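Local coordinates for protein dally-like, isoform A (Drosophila melanogaster, PDB 6XTZ) that is a GPI-anchored cell-surface glypican that binds Wnt and Hedgehog family proteins and shields the lipid of Wnt to allow signalling at a distance, at residues N33-R38 with S42-T47; Q18-D23 with M233-A238. The protein carries 5 engineered substitutions. All coordinates share one frame; numbering follows the deposited sequence.

Contact 1. Residues N33-R38 with S42-T47; sequences NERVLR and SPSVGT
Arg35 lies along the backbone of Ser42 to Ser44 and Leu37 closes on the Ser42 hydroxyl, where 33-38 and 42-47 pack as the two arms of a surface loop. The Arg35 chain, extended from CG to NE, runs past the Ser42 carbonyl, with CD 3.1 Å from Ser42 O. Its guanidinium then lies with one face over the Pro43-Ser44 peptide, Ser44 N standing 3.7 Å above the plane, and Arg35 NH1 reaches Ser44 CB at 3.2 Å. No clear direct hydrogen bond spans the arms. A water does part of that work: it accepts from Val36 N at 2.7 Å, donates weakly to Glu34 O and makes a weak, long bond to Ser42 OG. With OG anti to its own carbonyl carbon (chi1 -77°), Ser42 turns the hydroxyl into the opposite arm, where Leu37 CB and CG both lie 3.2 Å from OG. On the buried side, Leu37 and Thr47 meet tip to tip, Leu37 CD1 being 3.6 Å from Thr47 OG1. A type I beta turn from Pro43 to Gly46 reverses the second arm, and at Gly46 (phi 106°) a side chain would be pressed against the carbonyl oxygen of Val45. The whole loop joins helix 14-19 to helix 51-110: Leu37 packs on Glu54 of the latter, Arg38 N bonds to the Glu54 carboxylate, and Thr47 OG1 accepts from Cys49 N just ahead of that helix.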
ATOM      1  N   ASN A  33     -27.248 -27.684  36.467  1.00 61.07           N
ATOM      2  CA  ASN A  33     -26.437 -28.888  36.580  1.00 64.06           C
ATOM      3  C   ASN A  33     -26.241 -29.606  35.251  1.00 61.01           C
ATOM      4  O   ASN A  33     -25.502 -30.596  35.204  1.00 64.96           O
ATOM      5  CB  ASN A  33     -27.061 -29.853  37.596  1.00 74.85           C
ATOM      6  CG  ASN A  33     -27.238 -29.222  38.964  1.00 82.47           C
ATOM      7  OD1 ASN A  33     -26.274 -29.041  39.707  1.00 85.87           O
ATOM      8  ND2 ASN A  33     -28.477 -28.888  39.305  1.00 83.63           N
ATOM      9  N   GLU A  34     -26.879 -29.145  34.179  1.00 60.88           N
ATOM     10  CA  GLU A  34     -26.677 -29.757  32.875  1.00 68.66           C
ATOM     11  C   GLU A  34     -25.272 -29.469  32.355  1.00 65.91           C
ATOM     12  O   GLU A  34     -24.652 -28.458  32.698  1.00 64.07           O
ATOM     13  CB  GLU A  34     -27.717 -29.251  31.875  1.00 75.68           C
ATOM     14  CG  GLU A  34     -29.074 -29.921  31.997  1.00 84.06           C
ATOM     15  CD  GLU A  34     -29.997 -29.569  30.849  1.00 88.81           C
ATOM     16  OE1 GLU A  34     -30.485 -28.420  30.805  1.00 89.08           O
ATOM     17  OE2 GLU A  34     -30.225 -30.441  29.985  1.00 91.56           O
ATOM     18  N   ARG A  35     -24.771 -30.376  31.519  1.00 66.25           N
ATOM     19  CA  ARG A  35     -23.443 -30.270  30.913  1.00 62.52           C
ATOM     20  C   ARG A  35     -23.607 -30.348  29.399  1.00 57.56           C
ATOM     21  O   ARG A  35     -23.355 -31.389  28.787  1.00 59.60           O
ATOM     22  CB  ARG A  35     -22.503 -31.371  31.416  1.00 67.24           C
ATOM     23  CG  ARG A  35     -22.260 -31.419  32.911  1.00 68.52           C
ATOM     24  CD  ARG A  35     -20.907 -32.063  33.164  1.00 71.89           C
ATOM     25  NE  ARG A  35     -20.776 -32.668  34.483  1.00 81.29           N
ATOM     26  CZ  ARG A  35     -19.626 -33.119  34.973  1.00 81.87           C
ATOM     27  NH1 ARG A  35     -19.582 -33.667  36.179  1.00 77.50           N
ATOM     28  NH2 ARG A  35     -18.515 -33.014  34.256  1.00 83.14           N
ATOM     29  N   VAL A  36     -24.023 -29.241  28.787  1.00 56.95           N
ATOM     30  CA  VAL A  36     -24.279 -29.238  27.350  1.00 56.73           C
ATOM     31  C   VAL A  36     -23.694 -27.994  26.693  1.00 60.46           C
ATOM     32  O   VAL A  36     -23.901 -27.762  25.496  1.00 63.16           O
ATOM     33  CB  VAL A  36     -25.787 -29.345  27.056  1.00 60.64           C
ATOM     34  CG1 VAL A  36     -26.304 -30.738  27.395  1.00 58.84           C
ATOM     35  CG2 VAL A  36     -26.552 -28.281  27.825  1.00 63.70           C
ATOM     36  N   LEU A  37     -22.963 -27.187  27.457  1.00 55.65           N
ATOM     37  CA  LEU A  37     -22.347 -25.998  26.885  1.00 53.91           C
ATOM     38  C   LEU A  37     -21.265 -26.390  25.888  1.00 52.28           C
ATOM     39  O   LEU A  37     -20.470 -27.303  26.130  1.00 53.30           O
ATOM     40  CB  LEU A  37     -21.762 -25.105  27.981  1.00 54.02           C
ATOM     41  CG  LEU A  37     -22.776 -24.464  28.934  1.00 53.18           C
ATOM     42  CD1 LEU A  37     -22.110 -23.398  29.794  1.00 45.17           C
ATOM     43  CD2 LEU A  37     -23.957 -23.884  28.165  1.00 52.77           C
ATOM     44  N   ARG A  38     -21.252 -25.692  24.752  1.00 45.97           N
ATOM     45  CA  ARG A  38     -20.324 -25.970  23.661  1.00 46.73           C
ATOM     46  C   ARG A  38     -18.970 -25.302  23.843  1.00 56.49           C
ATOM     47  O   ARG A  38     -17.948 -25.876  23.451  1.00 58.48           O
ATOM     48  CB  ARG A  38     -20.927 -25.517  22.329  1.00 46.95           C
ATOM     49  CG  ARG A  38     -22.157 -26.292  21.903  1.00 56.50           C
ATOM     50  CD  ARG A  38     -22.656 -25.823  20.545  1.00 55.28           C
ATOM     51  NE  ARG A  38     -23.281 -24.506  20.608  1.00 54.32           N
ATOM     52  CZ  ARG A  38     -23.834 -23.895  19.566  1.00 53.17           C
ATOM     53  NH1 ARG A  38     -23.839 -24.482  18.378  1.00 51.18           N
ATOM     54  NH2 ARG A  38     -24.388 -22.698  19.712  1.00 54.74           N
ATOM     55  N   SER A  42     -18.522 -26.750  31.523  1.00 54.27           N
ATOM     56  CA  SER A  42     -19.703 -27.236  32.232  1.00 56.06           C
ATOM     57  C   SER A  42     -19.236 -28.231  33.287  1.00 61.06           C
ATOM     58  O   SER A  42     -19.287 -29.451  33.069  1.00 62.12           O
ATOM     59  CB  SER A  42     -20.707 -27.877  31.279  1.00 55.62           C
ATOM     60  OG  SER A  42     -21.428 -26.894  30.563  1.00 62.15           O
ATOM     61  N   PRO A  43     -18.762 -27.753  34.429  1.00 61.53           N
ATOM     62  CA  PRO A  43     -18.247 -28.650  35.463  1.00 61.83           C
ATOM     63  C   PRO A  43     -19.391 -29.286  36.246  1.00 67.93           C
ATOM     64  O   PRO A  43     -20.569 -29.019  36.009  1.00 69.92           O
ATOM     65  CB  PRO A  43     -17.410 -27.719  36.341  1.00 61.77           C
ATOM     66  CG  PRO A  43     -18.093 -26.405  36.221  1.00 62.47           C
ATOM     67  CD  PRO A  43     -18.633 -26.337  34.813  1.00 64.61           C
ATOM     68  N   SER A  44     -19.016 -30.145  37.195  1.00 69.51           N
ATOM     69  CA  SER A  44     -20.012 -30.788  38.043  1.00 69.93           C
ATOM     70  C   SER A  44     -20.697 -29.788  38.965  1.00 67.90           C
ATOM     71  O   SER A  44     -21.874 -29.967  39.306  1.00 67.56           O
ATOM     72  CB  SER A  44     -19.359 -31.904  38.858  1.00 76.08           C
ATOM     73  OG  SER A  44     -18.147 -31.461  39.444  1.00 78.64           O
ATOM     74  N   VAL A  45     -19.991 -28.728  39.367  1.00 66.86           N
ATOM     75  CA  VAL A  45     -20.566 -27.749  40.282  1.00 69.67           C
ATOM     76  C   VAL A  45     -21.666 -26.928  39.622  1.00 69.17           C
ATOM     77  O   VAL A  45     -22.428 -26.248  40.318  1.00 68.85           O
ATOM     78  CB  VAL A  45     -19.467 -26.826  40.841  1.00 71.62           C
ATOM     79  CG1 VAL A  45     -18.403 -27.643  41.556  1.00 76.32           C
ATOM     80  CG2 VAL A  45     -18.850 -25.996  39.728  1.00 63.97           C
ATOM     81  N   GLY A  46     -21.771 -26.968  38.300  1.00 66.95           N
ATOM     82  CA  GLY A  46     -22.824 -26.281  37.581  1.00 61.63           C
ATOM     83  C   GLY A  46     -22.309 -25.042  36.866  1.00 55.95           C
ATOM     84  O   GLY A  46     -21.135 -24.679  36.942  1.00 54.15           O
ATOM     85  N   THR A  47     -23.234 -24.393  36.163  1.00 54.76           N
ATOM     86  CA  THR A  47     -22.944 -23.186  35.405  1.00 57.20           C
ATOM     87  C   THR A  47     -24.141 -22.251  35.471  1.00 57.02           C
ATOM     88  O   THR A  47     -25.281 -22.691  35.643  1.00 51.94           O
ATOM     89  CB  THR A  47     -22.612 -23.502  33.941  1.00 60.60           C
ATOM     90  OG1 THR A  47     -22.525 -22.281  33.195  1.00 64.15           O
ATOM     91  CG2 THR A  47     -23.688 -24.389  33.329  1.00 59.24           C
TER
HETATM   92  O   HOH W   1     -24.781 -27.199  30.361  1.00 56.81           O

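Contact 2. Residues Q18-D23 with M233-A238; sequences QARGID and MQHCGA
Arg20 and His235 are the closest backbone approach, their CA atoms 9.3 Å apart, so a long side chain must span the gap between 18-23 and 233-238. Helix 14-19 ends in a Schellman motif with Gly21 at C-prime, and Arg20, the first residue to leave helical geometry, points across to the break between helix 224-234 and the weakly bonded short helix 236-239 of this all-helical glypican. The arginine chain, extended from CG to NE, runs antiparallel to the His235 side chain. The guanidinium presents a face to the imidazole edge, the planes 74° apart, with His235 ND1 3.1 Å above the guanidinium plane; ND1 is near NE and NH1 at angles too poor for hydrogen bonds. Arg20 NH1 instead donates to His235 O at 3.2 Å, in the carbonyl plane and on a lone pair, with an N-H...O angle of 158°. Ala238 N also donates to it, so His235 O is gripped by one side-chain and one backbone N-H. Ala238 CB packs 3.7 Å from Arg20 NH1, while Met57 of helix 51-110 touches both Arg20 and His235. A leucine in place of Arg20 would probably leave His235 O without its side-chain donor and the bridging water without one of its partners. That water sits at the guanidinium edge, accepting from Arg20 NH2 at 2.6 Å and from Ala238 N, and donating to Gln234 O.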
ATOM      1  N   GLN A  18     -28.154  -9.454  31.435  1.00 66.75           N
ATOM      2  CA  GLN A  18     -29.156  -8.507  30.960  1.00 70.34           C
ATOM      3  C   GLN A  18     -28.533  -7.420  30.095  1.00 73.10           C
ATOM      4  O   GLN A  18     -29.170  -6.939  29.150  1.00 74.89           O
ATOM      5  CB  GLN A  18     -29.898  -7.885  32.144  1.00 74.65           C
ATOM      6  CG  GLN A  18     -30.752  -8.870  32.926  1.00 78.82           C
ATOM      7  CD  GLN A  18     -31.463  -8.230  34.102  1.00 80.19           C
ATOM      8  OE1 GLN A  18     -31.222  -7.069  34.434  1.00 84.07           O
ATOM      9  NE2 GLN A  18     -32.349  -8.986  34.740  1.00 76.51           N
ATOM     10  N   ALA A  19     -27.296  -7.020  30.398  1.00 70.94           N
ATOM     11  CA  ALA A  19     -26.599  -6.053  29.560  1.00 67.60           C
ATOM     12  C   ALA A  19     -26.223  -6.635  28.205  1.00 69.07           C
ATOM     13  O   ALA A  19     -26.013  -5.876  27.253  1.00 73.86           O
ATOM     14  CB  ALA A  19     -25.346  -5.543  30.272  1.00 64.04           C
ATOM     15  N   ARG A  20     -26.135  -7.959  28.096  1.00 62.42           N
ATOM     16  CA  ARG A  20     -25.804  -8.624  26.845  1.00 59.97           C
ATOM     17  C   ARG A  20     -27.035  -8.973  26.019  1.00 63.69           C
ATOM     18  O   ARG A  20     -26.914  -9.695  25.024  1.00 71.27           O
ATOM     19  CB  ARG A  20     -24.982  -9.886  27.126  1.00 57.15           C
ATOM     20  CG  ARG A  20     -23.615  -9.605  27.732  1.00 59.03           C
ATOM     21  CD  ARG A  20     -22.936 -10.883  28.200  1.00 57.46           C
ATOM     22  NE  ARG A  20     -21.613 -10.624  28.763  1.00 53.21           N
ATOM     23  CZ  ARG A  20     -20.841 -11.556  29.314  1.00 50.79           C
ATOM     24  NH1 ARG A  20     -21.261 -12.812  29.381  1.00 47.08           N
ATOM     25  NH2 ARG A  20     -19.651 -11.231  29.801  1.00 44.96           N
ATOM     26  N   GLY A  21     -28.208  -8.478  26.404  1.00 57.16           N
ATOM     27  CA  GLY A  21     -29.422  -8.717  25.654  1.00 59.12           C
ATOM     28  C   GLY A  21     -30.222  -9.927  26.076  1.00 63.13           C
ATOM     29  O   GLY A  21     -31.205 -10.261  25.405  1.00 60.63           O
ATOM     30  N   ILE A  22     -29.838 -10.595  27.159  1.00 66.70           N
ATOM     31  CA  ILE A  22     -30.538 -11.782  27.634  1.00 69.71           C
ATOM     32  C   ILE A  22     -31.661 -11.351  28.566  1.00 80.22           C
ATOM     33  O   ILE A  22     -31.432 -10.618  29.536  1.00 84.39           O
ATOM     34  CB  ILE A  22     -29.571 -12.743  28.344  1.00 64.82           C
ATOM     35  CG1 ILE A  22     -28.395 -13.091  27.428  1.00 66.06           C
ATOM     36  CG2 ILE A  22     -30.300 -14.001  28.785  1.00 62.95           C
ATOM     37  CD1 ILE A  22     -27.346 -13.966  28.079  1.00 60.86           C
ATOM     38  N   ASP A  23     -32.878 -11.804  28.273  1.00 84.04           N
ATOM     39  CA  ASP A  23     -34.021 -11.461  29.104  1.00 87.48           C
ATOM     40  C   ASP A  23     -33.938 -12.170  30.452  1.00 83.93           C
ATOM     41  O   ASP A  23     -33.381 -13.265  30.571  1.00 81.11           O
ATOM     42  CB  ASP A  23     -35.326 -11.829  28.397  1.00 95.16           C
ATOM     43  CG  ASP A  23     -35.492 -11.110  27.072  1.00101.26           C
ATOM     44  OD1 ASP A  23     -35.020  -9.959  26.955  1.00102.62           O
ATOM     45  OD2 ASP A  23     -36.093 -11.697  26.147  1.00103.24           O
ATOM     46  N   MET A 233     -13.295 -16.440  25.927  1.00 45.94           N
ATOM     47  CA  MET A 233     -12.524 -15.296  26.393  1.00 42.98           C
ATOM     48  C   MET A 233     -13.431 -14.179  26.893  1.00 43.38           C
ATOM     49  O   MET A 233     -13.193 -13.613  27.965  1.00 44.42           O
ATOM     50  CB  MET A 233     -11.613 -14.790  25.269  1.00 43.27           C
ATOM     51  CG  MET A 233     -10.718 -13.617  25.640  1.00 39.53           C
ATOM     52  SD  MET A 233     -11.471 -12.006  25.345  1.00 50.02           S
ATOM     53  CE  MET A 233     -11.851 -12.120  23.597  1.00 45.06           C
ATOM     54  N   GLN A 234     -14.482 -13.858  26.140  1.00 49.69           N
ATOM     55  CA  GLN A 234     -15.236 -12.637  26.395  1.00 57.29           C
ATOM     56  C   GLN A 234     -16.448 -12.849  27.299  1.00 52.61           C
ATOM     57  O   GLN A 234     -16.773 -11.970  28.105  1.00 53.39           O
ATOM     58  CB  GLN A 234     -15.682 -12.017  25.065  1.00 58.80           C
ATOM     59  CG  GLN A 234     -16.460 -10.714  25.207  1.00 63.02           C
ATOM     60  CD  GLN A 234     -16.821 -10.089  23.873  1.00 64.71           C
ATOM     61  OE1 GLN A 234     -16.333 -10.510  22.824  1.00 64.50           O
ATOM     62  NE2 GLN A 234     -17.683  -9.079  23.907  1.00 62.40           N
ATOM     63  N   HIS A 235     -17.127 -13.992  27.194  1.00 55.26           N
ATOM     64  CA  HIS A 235     -18.403 -14.180  27.876  1.00 50.57           C
ATOM     65  C   HIS A 235     -18.409 -15.269  28.939  1.00 54.15           C
ATOM     66  O   HIS A 235     -19.167 -15.153  29.905  1.00 56.65           O
ATOM     67  CB  HIS A 235     -19.512 -14.493  26.859  1.00 50.71           C
ATOM     68  CG  HIS A 235     -19.773 -13.386  25.887  1.00 55.44           C
ATOM     69  ND1 HIS A 235     -20.189 -12.132  26.279  1.00 59.25           N
ATOM     70  CD2 HIS A 235     -19.677 -13.346  24.537  1.00 59.08           C
ATOM     71  CE1 HIS A 235     -20.337 -11.367  25.212  1.00 59.09           C
ATOM     72  NE2 HIS A 235     -20.031 -12.078  24.143  1.00 56.15           N
ATOM     73  N   CYS A 236     -17.599 -16.319  28.795  1.00 55.51           N
ATOM     74  CA  CYS A 236     -17.702 -17.463  29.697  1.00 55.55           C
ATOM     75  C   CYS A 236     -17.290 -17.143  31.128  1.00 56.83           C
ATOM     76  O   CYS A 236     -17.566 -17.951  32.023  1.00 54.90           O
ATOM     77  CB  CYS A 236     -16.867 -18.628  29.170  1.00 52.22           C
ATOM     78  SG  CYS A 236     -17.538 -19.383  27.674  1.00 54.32           S
ATOM     79  N   GLY A 237     -16.645 -16.001  31.369  1.00 56.39           N
ATOM     80  CA  GLY A 237     -16.337 -15.619  32.737  1.00 56.54           C
ATOM     81  C   GLY A 237     -17.585 -15.413  33.574  1.00 54.98           C
ATOM     82  O   GLY A 237     -17.636 -15.815  34.738  1.00 51.91           O
ATOM     83  N   ALA A 238     -18.614 -14.796  32.988  1.00 55.20           N
ATOM     84  CA  ALA A 238     -19.858 -14.583  33.717  1.00 50.99           C
ATOM     85  C   ALA A 238     -20.593 -15.892  33.970  1.00 55.36           C
ATOM     86  O   ALA A 238     -21.362 -15.994  34.932  1.00 51.00           O
ATOM     87  CB  ALA A 238     -20.755 -13.609  32.955  1.00 47.50           C
TER
HETATM   88  O   HOH W   2     -17.890 -12.661  30.971  1.00 48.99           O

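How the contacts relate
Both contacts lie toward one end of the elongated, helical glypican chain, on the same side of its centre, with their own centres about 16 Å apart and nearest atoms about 6 Å apart, so they do not touch. Along the chain contact 1 is nested within contact 2: 18-23 comes first, then 33-38 and 42-47, and 233-238 much later. Contact 1 is local, folding the loop ahead of helix 51-110, whereas contact 2 joins the end of helix 14-19 to a helix break some 210 residues on. Helix 51-110 borders both, and the Cys40-Cys236 disulfide ties the link between the arms of contact 1 covalently to contact 2.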